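Local coordinates for protein 2,3-dihydroxy-2,3-dihydrophenylpropionate dehydrogenase (Pseudomonas sp. MC1, PDB 5XTG) that probably catalyses the NAD-dependent oxidation of naphthalene dihydrodiol to 1,2-dihydroxynaphthalene, a step in the breakdown of aromatic hydrocarbons, at residues R55-E60 against I73-V78; F101-G106 against K134-G139; V26-A31 against Y48-L53. All blocks are in the same frame, centred on the assembly; numbering follows the deposited sequence.

Contact 1: R55-E60 against I73-V78; sequences RNEEQE and IVVGDV. With NAD (nicotinamide-adenine-dinucleotide), chain B.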
loop_
_atom_site.group_PDB
_atom_site.type_symbol
_atom_site.label_atom_id
_atom_site.label_comp_id
_atom_site.label_asym_id
_atom_site.label_seq_id
_atom_site.Cartn_x
_atom_site.Cartn_y
_atom_site.Cartn_z
ATOM N N ARG A 55 12.073 -10.611 30.098
ATOM C CA ARG A 55 13.490 -10.421 29.815
ATOM C C ARG A 55 14.382 -10.789 31.011
ATOM O O ARG A 55 15.487 -11.301 30.819
ATOM C CB ARG A 55 13.726 -8.958 29.400
ATOM C CG ARG A 55 15.184 -8.573 29.093
ATOM C CD ARG A 55 15.628 -9.081 27.722
ATOM N NE ARG A 55 17.091 -9.139 27.498
ATOM C CZ ARG A 55 17.911 -10.151 27.859
ATOM N NH1 ARG A 55 17.466 -11.235 28.512
ATOM N NH2 ARG A 55 19.214 -10.078 27.580
ATOM N N ASN A 56 13.946 -10.533 32.241
ATOM C CA ASN A 56 14.864 -10.512 33.374
ATOM C C ASN A 56 14.111 -10.841 34.653
ATOM O O ASN A 56 12.886 -10.999 34.656
ATOM C CB ASN A 56 15.569 -9.145 33.508
ATOM C CG ASN A 56 14.595 -7.996 33.608
ATOM O OD1 ASN A 56 13.580 -8.079 34.296
ATOM N ND2 ASN A 56 14.897 -6.914 32.920
ATOM N N GLU A 57 14.877 -10.911 35.748
ATOM C CA GLU A 57 14.344 -11.214 37.073
ATOM C C GLU A 57 13.369 -10.152 37.538
ATOM O O GLU A 57 12.355 -10.468 38.163
ATOM C CB GLU A 57 15.488 -11.318 38.084
ATOM C CG GLU A 57 16.291 -12.611 38.032
ATOM C CD GLU A 57 16.462 -13.157 36.601
ATOM O OE1 GLU A 57 17.174 -12.526 35.757
ATOM O OE2 GLU A 57 15.848 -14.217 36.321
ATOM N N GLU A 58 13.674 -8.880 37.277
ATOM C CA GLU A 58 12.839 -7.802 37.801
ATOM C C GLU A 58 11.428 -7.850 37.213
ATOM O O GLU A 58 10.435 -7.620 37.918
ATOM C CB GLU A 58 13.502 -6.462 37.506
ATOM C CG GLU A 58 12.966 -5.291 38.323
ATOM C CD GLU A 58 14.073 -4.535 39.088
ATOM O OE1 GLU A 58 13.805 -3.399 39.545
ATOM O OE2 GLU A 58 15.203 -5.072 39.239
ATOM N N GLN A 59 11.318 -8.150 35.922
ATOM C CA GLN A 59 10.008 -8.290 35.306
ATOM C C GLN A 59 9.328 -9.559 35.802
ATOM O O GLN A 59 8.113 -9.580 36.015
ATOM C CB GLN A 59 10.151 -8.286 33.779
ATOM C CG GLN A 59 10.590 -6.944 33.166
ATOM C CD GLN A 59 10.791 -7.025 31.649
ATOM O OE1 GLN A 59 10.716 -8.100 31.048
ATOM N NE2 GLN A 59 11.044 -5.883 31.032
ATOM N N GLU A 60 10.097 -10.622 36.022
ATOM C CA GLU A 60 9.503 -11.852 36.539
ATOM C C GLU A 60 8.851 -11.621 37.897
ATOM O O GLU A 60 7.746 -12.116 38.157
ATOM C CB GLU A 60 10.549 -12.950 36.640
ATOM C CG GLU A 60 10.004 -14.267 37.177
ATOM C CD GLU A 60 11.122 -15.195 37.631
ATOM O OE1 GLU A 60 12.098 -14.685 38.225
ATOM O OE2 GLU A 60 11.021 -16.418 37.378
ATOM N N ILE A 73 5.629 -18.670 33.372
ATOM C CA ILE A 73 6.583 -17.591 33.115
ATOM C C ILE A 73 7.967 -18.150 32.815
ATOM O O ILE A 73 8.413 -19.121 33.432
ATOM C CB ILE A 73 6.665 -16.613 34.302
ATOM C CG1 ILE A 73 5.280 -16.066 34.621
ATOM C CG2 ILE A 73 7.637 -15.485 33.986
ATOM C CD1 ILE A 73 5.227 -15.178 35.846
ATOM N N VAL A 74 8.666 -17.483 31.902
ATOM C CA VAL A 74 9.977 -17.889 31.436
ATOM C C VAL A 74 10.797 -16.626 31.321
ATOM O O VAL A 74 10.325 -15.617 30.787
ATOM C CB VAL A 74 9.931 -18.619 30.081
ATOM C CG1 VAL A 74 11.327 -18.844 29.545
ATOM C CG2 VAL A 74 9.253 -19.941 30.217
ATOM N N VAL A 75 12.003 -16.668 31.854
ATOM C CA VAL A 75 12.943 -15.574 31.763
ATOM C C VAL A 75 14.007 -15.978 30.761
ATOM O O VAL A 75 14.509 -17.108 30.808
ATOM C CB VAL A 75 13.573 -15.269 33.123
ATOM C CG1 VAL A 75 14.400 -14.015 33.008
ATOM C CG2 VAL A 75 12.474 -15.154 34.198
ATOM N N GLY A 76 14.328 -15.076 29.845
ATOM C CA GLY A 76 15.374 -15.343 28.882
ATOM C C GLY A 76 15.360 -14.323 27.767
ATOM O O GLY A 76 14.544 -13.400 27.742
ATOM N N ASP A 77 16.303 -14.507 26.854
ATOM C CA ASP A 77 16.441 -13.661 25.679
ATOM C C ASP A 77 15.672 -14.264 24.504
ATOM O O ASP A 77 15.943 -15.389 24.069
ATOM C CB ASP A 77 17.914 -13.476 25.305
ATOM C CG ASP A 77 18.132 -12.289 24.341
ATOM O OD1 ASP A 77 17.370 -12.126 23.359
ATOM O OD2 ASP A 77 19.061 -11.497 24.579
ATOM N N VAL A 78 14.743 -13.496 23.952
ATOM C CA VAL A 78 14.005 -13.997 22.801
ATOM C C VAL A 78 14.939 -14.285 21.612
ATOM O O VAL A 78 14.584 -15.061 20.727
ATOM C CB VAL A 78 12.881 -12.985 22.476
ATOM C CG1 VAL A 78 13.422 -11.803 21.701
ATOM C CG2 VAL A 78 11.722 -13.657 21.799
HETATM P PA NAD B . 8.696 -1.699 25.770
HETATM O O1A NAD B . 9.547 -0.446 26.059
HETATM O O2A NAD B . 7.797 -2.012 26.884
HETATM O O5B NAD B . 9.721 -2.904 25.451
HETATM C C5B NAD B . 9.330 -4.035 24.676
HETATM C C4B NAD B . 9.281 -5.361 25.504
HETATM O O4B NAD B . 10.016 -6.262 24.864
HETATM C C3B NAD B . 9.900 -5.268 26.938
HETATM O O3B NAD B . 9.290 -6.083 27.840
HETATM C C2B NAD B . 11.352 -5.741 26.709
HETATM O O2B NAD B . 12.020 -6.128 28.019
HETATM C C1B NAD B . 11.170 -6.761 25.880
HETATM N N9A NAD B . 12.438 -7.133 25.216
HETATM C C8A NAD B . 13.310 -6.335 24.583
HETATM N N7A NAD B . 14.340 -7.089 24.174
HETATM C C5A NAD B . 14.107 -8.362 24.580
HETATM C C6A NAD B . 14.831 -9.535 24.434
HETATM N N6A NAD B . 16.064 -9.553 23.743
HETATM N N1A NAD B . 14.405 -10.696 24.920
HETATM C C2A NAD B . 13.204 -10.727 25.569
HETATM N N3A NAD B . 12.480 -9.571 25.710
HETATM C C4A NAD B . 12.937 -8.397 25.219
HETATM O O3 NAD B . 7.810 -1.360 24.428
HETATM P PN NAD B . 6.227 -1.728 23.988
HETATM O O1N NAD B . 5.541 -0.450 23.613
HETATM O O2N NAD B . 5.337 -2.480 24.953
HETATM O O5D NAD B . 6.453 -2.578 22.551
HETATM C C5D NAD B . 6.098 -3.903 22.255
HETATM C C4D NAD B . 6.102 -3.917 20.676
HETATM O O4D NAD B . 5.380 -2.894 20.238
HETATM C C3D NAD B . 7.526 -3.737 20.045
HETATM O O3D NAD B . 7.754 -4.639 19.044
HETATM C C2D NAD B . 7.509 -2.307 19.447
HETATM O O2D NAD B . 8.480 -2.301 18.331
HETATM C C1D NAD B . 6.233 -2.097 19.080
HETATM N N1N NAD B . 5.850 -0.659 18.907
HETATM C C2N NAD B . 5.466 0.186 19.936
HETATM C C3N NAD B . 5.148 1.541 19.672
HETATM C C7N NAD B . 4.741 2.500 20.807
HETATM O O7N NAD B . 4.626 3.713 20.589
HETATM N N7N NAD B . 4.527 1.915 22.173
HETATM C C4N NAD B . 5.213 2.038 18.423
HETATM C C5N NAD B . 5.583 1.219 17.402
HETATM C C6N NAD B . 5.885 -0.126 17.661
#
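With chi1 at 179°, the Arg55 chain leaves on the side opposite its own amide nitrogen, and the bend at chi2 (77°) turns the guanidinium toward Asp77, whose carboxylate is likewise extended away from its backbone N. The two side chains run alongside each other in the same direction. Arg55 NH2 lies 3.3 Å from Asp77 OD2, yet this oxygen stands above one guanidinium face near the rim, with the two planes 50° apart. With the oxygen so far out of the guanidinium plane, the salt bridge is electrostatic and has no hydrogen bond within it. Arg79 forms a second salt bridge to the same oxygen. Asp77 OD1 accepts a nearly straight bond from NAD N6A at 2.9 Å, and Val78 N donates to NAD N1A at 3.0 Å, so the adenine is recognised along one edge. Over its face lies the aliphatic part of Arg55, with CD 3.4 Å from NAD C6A. Replacing Arg55 with alanine would remove the chain lying over the adenine and is likely to leave Asp77 OD2 with one cation fewer. The Gln59 amide uses both its ends, joining the backbone before the helix to the cofactor: OE1 accepts from Arg55 N at 3.0 Å, while NE2 donates to the ribose hydroxyl O2B of NAD at 3.2 Å. Asn56 caps helix 57-67 through a bond from Gln59 N to its OD1. On strand 72-75, Val75 packs with CG1 3.6 Å from Asn56 CA and with CG2 against the Glu60 side chain. Asp77 OD2 is thus paired with two arginines, which would tend to stabilise its negative charge, while OD1 accepts the adenine amino group.

Contact 2: F101-G106 against K134-G139; sequences FIANAG and KSYFSG. With NAD (nicotinamide-adenine-dinucleotide), chain B.
The Asn-Ala-Gly motif that follows strand 100-103, a signature of short-chain dehydrogenases, here meets helix 118-148 through Ala103, Ala105 and Tyr136. The Tyr136 ring is laid across the strand end, its chi1 of -76° setting CG opposite the carbonyl carbon. Ala103 CB sits over one face, 3.8 Å from the ring centroid and 17° off the normal, a CH-pi contact. Ala105 O approaches the same ring differently, at its edge and near its plane, 3.3 Å from Tyr136 CE1. The phenol oxygen passes close to Ala103 O, but its hydrogen bond is to Thr157 O, which accounts for this buried polar group. One turn further along the helix, Gly139 faces Phe101. The Phe101 ring, swung out with chi1 at -178°, presents a face to Gly139 O and brings CE2 to 3.7 Å from Gly139 C. A CB on Gly139 would fall 2.6 Å from Phe101 CZ, so the absence of a side chain permits this approach. At the motif itself, NAD O3D donates to Asn104 O at 3.1 Å, and a CB on Gly106 would collide with that same ribose oxygen. Asn104 OD1 is hydrogen-bonded to Thr157 OG1, a second tie to strand 153-157. Strand 100-103 runs between strands 25-29 and 153-157, while Tyr136 also packs against Lys176, Val179 and Met182 of helix 170-190. Elsewhere on helix 118-148, Phe137 meets Phe125 of a second subunit and Lys134 forms a salt bridge with that subunit's Asp126.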
loop_
_atom_site.group_PDB
_atom_site.type_symbol
_atom_site.label_atom_id
_atom_site.label_comp_id
_atom_site.label_asym_id
_atom_site.label_seq_id
_atom_site.Cartn_x
_atom_site.Cartn_y
_atom_site.Cartn_z
ATOM N N PHE A 101 0.017 -17.610 19.376
ATOM C CA PHE A 101 1.323 -17.075 19.749
ATOM C C PHE A 101 1.362 -15.586 19.424
ATOM O O PHE A 101 1.034 -15.184 18.307
ATOM C CB PHE A 101 2.460 -17.809 19.034
ATOM C CG PHE A 101 3.846 -17.314 19.443
ATOM C CD1 PHE A 101 4.330 -17.565 20.694
ATOM C CD2 PHE A 101 4.641 -16.597 18.564
ATOM C CE1 PHE A 101 5.587 -17.124 21.071
ATOM C CE2 PHE A 101 5.860 -16.129 18.925
ATOM C CZ PHE A 101 6.358 -16.399 20.190
ATOM N N ILE A 102 1.757 -14.772 20.394
ATOM C CA ILE A 102 1.823 -13.344 20.209
ATOM C C ILE A 102 3.278 -12.945 20.308
ATOM O O ILE A 102 3.841 -12.868 21.406
ATOM C CB ILE A 102 0.973 -12.596 21.225
ATOM C CG1 ILE A 102 -0.485 -13.049 21.086
ATOM C CG2 ILE A 102 1.131 -11.107 20.968
ATOM C CD1 ILE A 102 -1.443 -12.156 21.726
ATOM N N ALA A 103 3.871 -12.664 19.159
ATOM C CA ALA A 103 5.256 -12.222 19.079
ATOM C C ALA A 103 5.256 -10.709 19.215
ATOM O O ALA A 103 4.744 -9.994 18.347
ATOM C CB ALA A 103 5.878 -12.672 17.766
ATOM N N ASN A 104 5.756 -10.226 20.322
ATOM C CA ASN A 104 5.623 -8.815 20.632
ATOM C C ASN A 104 6.910 -8.159 21.092
ATOM O O ASN A 104 7.014 -6.939 20.995
ATOM C CB ASN A 104 4.550 -8.629 21.702
ATOM C CG ASN A 104 4.625 -7.267 22.371
ATOM O OD1 ASN A 104 4.218 -6.240 21.785
ATOM N ND2 ASN A 104 5.144 -7.244 23.612
ATOM N N ALA A 105 7.894 -8.912 21.578
ATOM C CA ALA A 105 9.139 -8.293 22.006
ATOM C C ALA A 105 9.718 -7.454 20.878
ATOM O O ALA A 105 9.694 -7.859 19.718
ATOM C CB ALA A 105 10.140 -9.366 22.448
ATOM N N GLY A 106 10.229 -6.276 21.220
ATOM C CA GLY A 106 10.832 -5.426 20.209
ATOM C C GLY A 106 11.647 -4.315 20.829
ATOM O O GLY A 106 11.553 -4.031 22.025
ATOM N N LYS A 134 14.164 -11.542 13.384
ATOM C CA LYS A 134 14.609 -12.919 13.523
ATOM C C LYS A 134 13.934 -13.615 14.690
ATOM O O LYS A 134 13.491 -14.763 14.564
ATOM C CB LYS A 134 16.120 -12.985 13.681
ATOM C CG LYS A 134 16.633 -14.367 13.340
ATOM C CD LYS A 134 18.132 -14.468 13.478
ATOM C CE LYS A 134 18.569 -15.888 13.166
ATOM N NZ LYS A 134 20.032 -15.954 12.950
ATOM N N SER A 135 13.801 -12.936 15.819
ATOM C CA SER A 135 13.152 -13.561 16.973
ATOM C C SER A 135 11.705 -13.923 16.698
ATOM O O SER A 135 11.209 -14.912 17.240
ATOM C CB SER A 135 13.215 -12.629 18.163
ATOM O OG SER A 135 14.560 -12.532 18.554
ATOM N N TYR A 136 11.008 -13.143 15.869
ATOM C CA TYR A 136 9.652 -13.528 15.481
ATOM C C TYR A 136 9.669 -14.829 14.680
ATOM O O TYR A 136 8.868 -15.740 14.927
ATOM C CB TYR A 136 9.003 -12.403 14.666
ATOM C CG TYR A 136 8.516 -11.183 15.423
ATOM C CD1 TYR A 136 8.887 -10.913 16.742
ATOM C CD2 TYR A 136 7.640 -10.308 14.811
ATOM C CE1 TYR A 136 8.381 -9.765 17.406
ATOM C CE2 TYR A 136 7.164 -9.208 15.444
ATOM C CZ TYR A 136 7.525 -8.933 16.721
ATOM O OH TYR A 136 6.966 -7.813 17.274
ATOM N N PHE A 137 10.595 -14.947 13.730
ATOM C CA PHE A 137 10.744 -16.212 13.013
ATOM C C PHE A 137 10.965 -17.343 13.996
ATOM O O PHE A 137 10.326 -18.401 13.894
ATOM C CB PHE A 137 11.911 -16.136 12.044
ATOM C CG PHE A 137 11.570 -15.512 10.732
ATOM C CD1 PHE A 137 11.792 -14.158 10.512
ATOM C CD2 PHE A 137 11.029 -16.261 9.712
ATOM C CE1 PHE A 137 11.469 -13.556 9.295
ATOM C CE2 PHE A 137 10.704 -15.663 8.482
ATOM C CZ PHE A 137 10.937 -14.322 8.280
ATOM N N SER A 138 11.826 -17.087 14.995
ATOM C CA SER A 138 12.220 -18.076 15.988
ATOM C C SER A 138 11.039 -18.540 16.827
ATOM O O SER A 138 10.852 -19.742 17.051
ATOM C CB SER A 138 13.296 -17.458 16.873
ATOM O OG SER A 138 13.673 -18.335 17.913
ATOM N N GLY A 139 10.250 -17.596 17.341
ATOM C CA GLY A 139 9.102 -17.976 18.154
ATOM C C GLY A 139 8.030 -18.673 17.348
ATOM O O GLY A 139 7.362 -19.595 17.834
HETATM P PA NAD B . 8.696 -1.699 25.770
HETATM O O1A NAD B . 9.547 -0.446 26.059
HETATM O O2A NAD B . 7.797 -2.012 26.884
HETATM O O5B NAD B . 9.721 -2.904 25.451
HETATM C C5B NAD B . 9.330 -4.035 24.676
HETATM C C4B NAD B . 9.281 -5.361 25.504
HETATM O O4B NAD B . 10.016 -6.262 24.864
HETATM C C3B NAD B . 9.900 -5.268 26.938
HETATM O O3B NAD B . 9.290 -6.083 27.840
HETATM C C2B NAD B . 11.352 -5.741 26.709
HETATM O O2B NAD B . 12.020 -6.128 28.019
HETATM C C1B NAD B . 11.170 -6.761 25.880
HETATM N N9A NAD B . 12.438 -7.133 25.216
HETATM C C8A NAD B . 13.310 -6.335 24.583
HETATM N N7A NAD B . 14.340 -7.089 24.174
HETATM C C5A NAD B . 14.107 -8.362 24.580
HETATM C C6A NAD B . 14.831 -9.535 24.434
HETATM N N6A NAD B . 16.064 -9.553 23.743
HETATM N N1A NAD B . 14.405 -10.696 24.920
HETATM C C2A NAD B . 13.204 -10.727 25.569
HETATM N N3A NAD B . 12.480 -9.571 25.710
HETATM C C4A NAD B . 12.937 -8.397 25.219
HETATM O O3 NAD B . 7.810 -1.360 24.428
HETATM P PN NAD B . 6.227 -1.728 23.988
HETATM O O1N NAD B . 5.541 -0.450 23.613
HETATM O O2N NAD B . 5.337 -2.480 24.953
HETATM O O5D NAD B . 6.453 -2.578 22.551
HETATM C C5D NAD B . 6.098 -3.903 22.255
HETATM C C4D NAD B . 6.102 -3.917 20.676
HETATM O O4D NAD B . 5.380 -2.894 20.238
HETATM C C3D NAD B . 7.526 -3.737 20.045
HETATM O O3D NAD B . 7.754 -4.639 19.044
HETATM C C2D NAD B . 7.509 -2.307 19.447
HETATM O O2D NAD B . 8.480 -2.301 18.331
HETATM C C1D NAD B . 6.233 -2.097 19.080
HETATM N N1N NAD B . 5.850 -0.659 18.907
HETATM C C2N NAD B . 5.466 0.186 19.936
HETATM C C3N NAD B . 5.148 1.541 19.672
HETATM C C7N NAD B . 4.741 2.500 20.807
HETATM O O7N NAD B . 4.626 3.713 20.589
HETATM N N7N NAD B . 4.527 1.915 22.173
HETATM C C4N NAD B . 5.213 2.038 18.423
HETATM C C5N NAD B . 5.583 1.219 17.402
HETATM C C6N NAD B . 5.885 -0.126 17.661
#

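Contact 3: V26-A31 against Y48-L53; sequences VSITGA and YCVSAL. With NAD (nicotinamide-adenine-dinucleotide), chain B.
Val26, Leu53 and Ser51 have the largest areas buried where strands 26-29 and 49-53 pair in parallel, their axes 4.7 Å apart and 22° from alignment. Val26 is held by its backbone at both ends, with N donating to Cys49 O at 2.9 Å and O accepting from Ser51 N. Its chi1 of 65° places CG1 between the backbone N and carbonyl carbon, alongside Val50 CG2 at 3.6 Å and pointing the same way. Ser51 O takes the N-H of Ile28, the donor standing above the carbonyl plane rather than within it. On the other face of the sheet, Ser27 OG donates a weak bond to Ser51 OG at 3.1 Å, and that oxygen is also hydrogen-bonded to Thr91 OG1. Leu53 N donates in the carbonyl plane of Ile28 O at 2.9 Å, while Leu53 O accepts from Ala31 N at 3.1 Å and from a water at 2.7 Å. Leu53 CD2 reaches Thr29 CG2 obliquely. Gly30 and Ala31 belong to the glycine-rich TGxxxGxG turn of the family, and a CB on Gly30 would be crowded by NAD O4B. Helix 34-45, linking the two strands in a right-handed beta-alpha-beta crossover, packs on Val26, Ile28, Ala31 and Val50; helix 81-95 lies against Ser27, Ser51 and Leu53, and strand 100-103 flanks strand 25-29.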
loop_
_atom_site.group_PDB
_atom_site.type_symbol
_atom_site.label_atom_id
_atom_site.label_comp_id
_atom_site.label_asym_id
_atom_site.label_seq_id
_atom_site.Cartn_x
_atom_site.Cartn_y
_atom_site.Cartn_z
ATOM N N VAL A 26 -2.845 -18.742 25.253
ATOM C CA VAL A 26 -2.019 -17.789 24.524
ATOM C C VAL A 26 -0.643 -17.714 25.165
ATOM O O VAL A 26 -0.497 -17.829 26.387
ATOM C CB VAL A 26 -2.666 -16.387 24.473
ATOM C CG1 VAL A 26 -2.765 -15.753 25.842
ATOM C CG2 VAL A 26 -1.898 -15.471 23.540
ATOM N N SER A 27 0.376 -17.529 24.321
ATOM C CA SER A 27 1.750 -17.305 24.738
ATOM C C SER A 27 2.241 -15.983 24.173
ATOM O O SER A 27 2.171 -15.764 22.966
ATOM C CB SER A 27 2.656 -18.445 24.260
ATOM O OG SER A 27 4.012 -18.176 24.603
ATOM N N ILE A 28 2.805 -15.141 25.036
ATOM C CA ILE A 28 3.120 -13.750 24.726
ATOM C C ILE A 28 4.589 -13.504 25.068
ATOM O O ILE A 28 5.017 -13.791 26.188
ATOM C CB ILE A 28 2.219 -12.803 25.540
ATOM C CG1 ILE A 28 0.741 -13.160 25.331
ATOM C CG2 ILE A 28 2.530 -11.329 25.238
ATOM C CD1 ILE A 28 -0.170 -12.564 26.344
ATOM N N THR A 29 5.362 -12.987 24.108
ATOM C CA THR A 29 6.687 -12.458 24.390
ATOM C C THR A 29 6.634 -10.942 24.586
ATOM O O THR A 29 5.664 -10.273 24.222
ATOM C CB THR A 29 7.663 -12.778 23.265
ATOM O OG1 THR A 29 7.417 -11.892 22.171
ATOM C CG2 THR A 29 7.507 -14.220 22.828
ATOM N N GLY A 30 7.700 -10.403 25.171
ATOM C CA GLY A 30 7.696 -9.008 25.570
ATOM C C GLY A 30 6.669 -8.724 26.637
ATOM O O GLY A 30 6.119 -7.619 26.688
ATOM N N ALA A 31 6.395 -9.696 27.502
ATOM C CA ALA A 31 5.235 -9.607 28.374
ATOM C C ALA A 31 5.532 -8.945 29.704
ATOM O O ALA A 31 4.624 -8.864 30.541
ATOM C CB ALA A 31 4.649 -10.997 28.627
ATOM N N TYR A 48 -8.401 -16.474 28.988
ATOM C CA TYR A 48 -7.337 -17.315 28.452
ATOM C C TYR A 48 -6.426 -17.827 29.570
ATOM O O TYR A 48 -6.222 -17.171 30.589
ATOM C CB TYR A 48 -6.513 -16.515 27.435
ATOM C CG TYR A 48 -7.204 -16.232 26.090
ATOM C CD1 TYR A 48 -8.289 -15.390 25.994
ATOM C CD2 TYR A 48 -6.727 -16.798 24.918
ATOM C CE1 TYR A 48 -8.893 -15.129 24.757
ATOM C CE2 TYR A 48 -7.317 -16.548 23.703
ATOM C CZ TYR A 48 -8.385 -15.722 23.616
ATOM O OH TYR A 48 -8.923 -15.527 22.360
ATOM N N CYS A 49 -5.863 -19.010 29.368
ATOM C CA CYS A 49 -4.653 -19.382 30.081
ATOM C C CYS A 49 -3.476 -18.789 29.323
ATOM O O CYS A 49 -3.451 -18.810 28.086
ATOM C CB CYS A 49 -4.513 -20.904 30.189
ATOM S SG CYS A 49 -5.827 -21.742 31.116
ATOM N N VAL A 50 -2.504 -18.252 30.065
ATOM C CA VAL A 50 -1.485 -17.369 29.517
ATOM C C VAL A 50 -0.117 -17.836 29.954
ATOM O O VAL A 50 0.105 -18.054 31.148
ATOM C CB VAL A 50 -1.696 -15.918 29.981
ATOM C CG1 VAL A 50 -0.487 -15.047 29.598
ATOM C CG2 VAL A 50 -2.990 -15.353 29.391
ATOM N N SER A 51 0.803 -17.953 28.995
ATOM C CA SER A 51 2.225 -18.008 29.258
ATOM C C SER A 51 2.862 -16.728 28.746
ATOM O O SER A 51 2.328 -16.028 27.875
ATOM C CB SER A 51 2.897 -19.245 28.627
ATOM O OG SER A 51 2.753 -19.251 27.224
ATOM N N ALA A 52 4.011 -16.423 29.333
ATOM C CA ALA A 52 4.662 -15.137 29.175
ATOM C C ALA A 52 6.168 -15.329 29.175
ATOM O O ALA A 52 6.691 -16.047 30.027
ATOM C CB ALA A 52 4.273 -14.195 30.301
ATOM N N LEU A 53 6.850 -14.685 28.237
ATOM C CA LEU A 53 8.296 -14.568 28.246
ATOM C C LEU A 53 8.662 -13.159 28.679
ATOM O O LEU A 53 8.225 -12.185 28.066
ATOM C CB LEU A 53 8.883 -14.860 26.876
ATOM C CG LEU A 53 10.391 -14.618 26.750
ATOM C CD1 LEU A 53 11.146 -15.680 27.508
ATOM C CD2 LEU A 53 10.797 -14.621 25.300
HETATM P PA NAD B . 8.696 -1.699 25.770
HETATM O O1A NAD B . 9.547 -0.446 26.059
HETATM O O2A NAD B . 7.797 -2.012 26.884
HETATM O O5B NAD B . 9.721 -2.904 25.451
HETATM C C5B NAD B . 9.330 -4.035 24.676
HETATM C C4B NAD B . 9.281 -5.361 25.504
HETATM O O4B NAD B . 10.016 -6.262 24.864
HETATM C C3B NAD B . 9.900 -5.268 26.938
HETATM O O3B NAD B . 9.290 -6.083 27.840
HETATM C C2B NAD B . 11.352 -5.741 26.709
HETATM O O2B NAD B . 12.020 -6.128 28.019
HETATM C C1B NAD B . 11.170 -6.761 25.880
HETATM N N9A NAD B . 12.438 -7.133 25.216
HETATM C C8A NAD B . 13.310 -6.335 24.583
HETATM N N7A NAD B . 14.340 -7.089 24.174
HETATM C C5A NAD B . 14.107 -8.362 24.580
HETATM C C6A NAD B . 14.831 -9.535 24.434
HETATM N N6A NAD B . 16.064 -9.553 23.743
HETATM N N1A NAD B . 14.405 -10.696 24.920
HETATM C C2A NAD B . 13.204 -10.727 25.569
HETATM N N3A NAD B . 12.480 -9.571 25.710
HETATM C C4A NAD B . 12.937 -8.397 25.219
HETATM O O3 NAD B . 7.810 -1.360 24.428
HETATM P PN NAD B . 6.227 -1.728 23.988
HETATM O O1N NAD B . 5.541 -0.450 23.613
HETATM O O2N NAD B . 5.337 -2.480 24.953
HETATM O O5D NAD B . 6.453 -2.578 22.551
HETATM C C5D NAD B . 6.098 -3.903 22.255
HETATM C C4D NAD B . 6.102 -3.917 20.676
HETATM O O4D NAD B . 5.380 -2.894 20.238
HETATM C C3D NAD B . 7.526 -3.737 20.045
HETATM O O3D NAD B . 7.754 -4.639 19.044
HETATM C C2D NAD B . 7.509 -2.307 19.447
HETATM O O2D NAD B . 8.480 -2.301 18.331
HETATM C C1D NAD B . 6.233 -2.097 19.080
HETATM N N1N NAD B . 5.850 -0.659 18.907
HETATM C C2N NAD B . 5.466 0.186 19.936
HETATM C C3N NAD B . 5.148 1.541 19.672
HETATM C C7N NAD B . 4.741 2.500 20.807
HETATM O O7N NAD B . 4.626 3.713 20.589
HETATM N N7N NAD B . 4.527 1.915 22.173
HETATM C C4N NAD B . 5.213 2.038 18.423
HETATM C C5N NAD B . 5.583 1.219 17.402
HETATM C C6N NAD B . 5.885 -0.126 17.661
HETATM O O HOH W 1 10.257 -10.864 26.802
#

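In the fold
Along the chain contact 3 closes first, then contact 1, and contact 2 opens last. All three reach the one parallel sheet of the Rossmann fold, in which four neighbouring strands come in the order 72-75, 49-54, 25-29, 100-103. The centres of contacts 1 and 2 are about 15 Å apart, and each lies about 12 Å from contact 3, whose strands stand between them. Val74 N is probably hydrogen-bonded to Ala52 O, joining contacts 1 and 3, and Ile102 N to Ser27 O, joining 2 and 3. Each contact touches NAD, so the strand ends contribute to one cofactor site: contact 1 at the adenine and its ribose, contact 3, through Gly30, beside that ribose, contact 2 at the nicotinamide ribose.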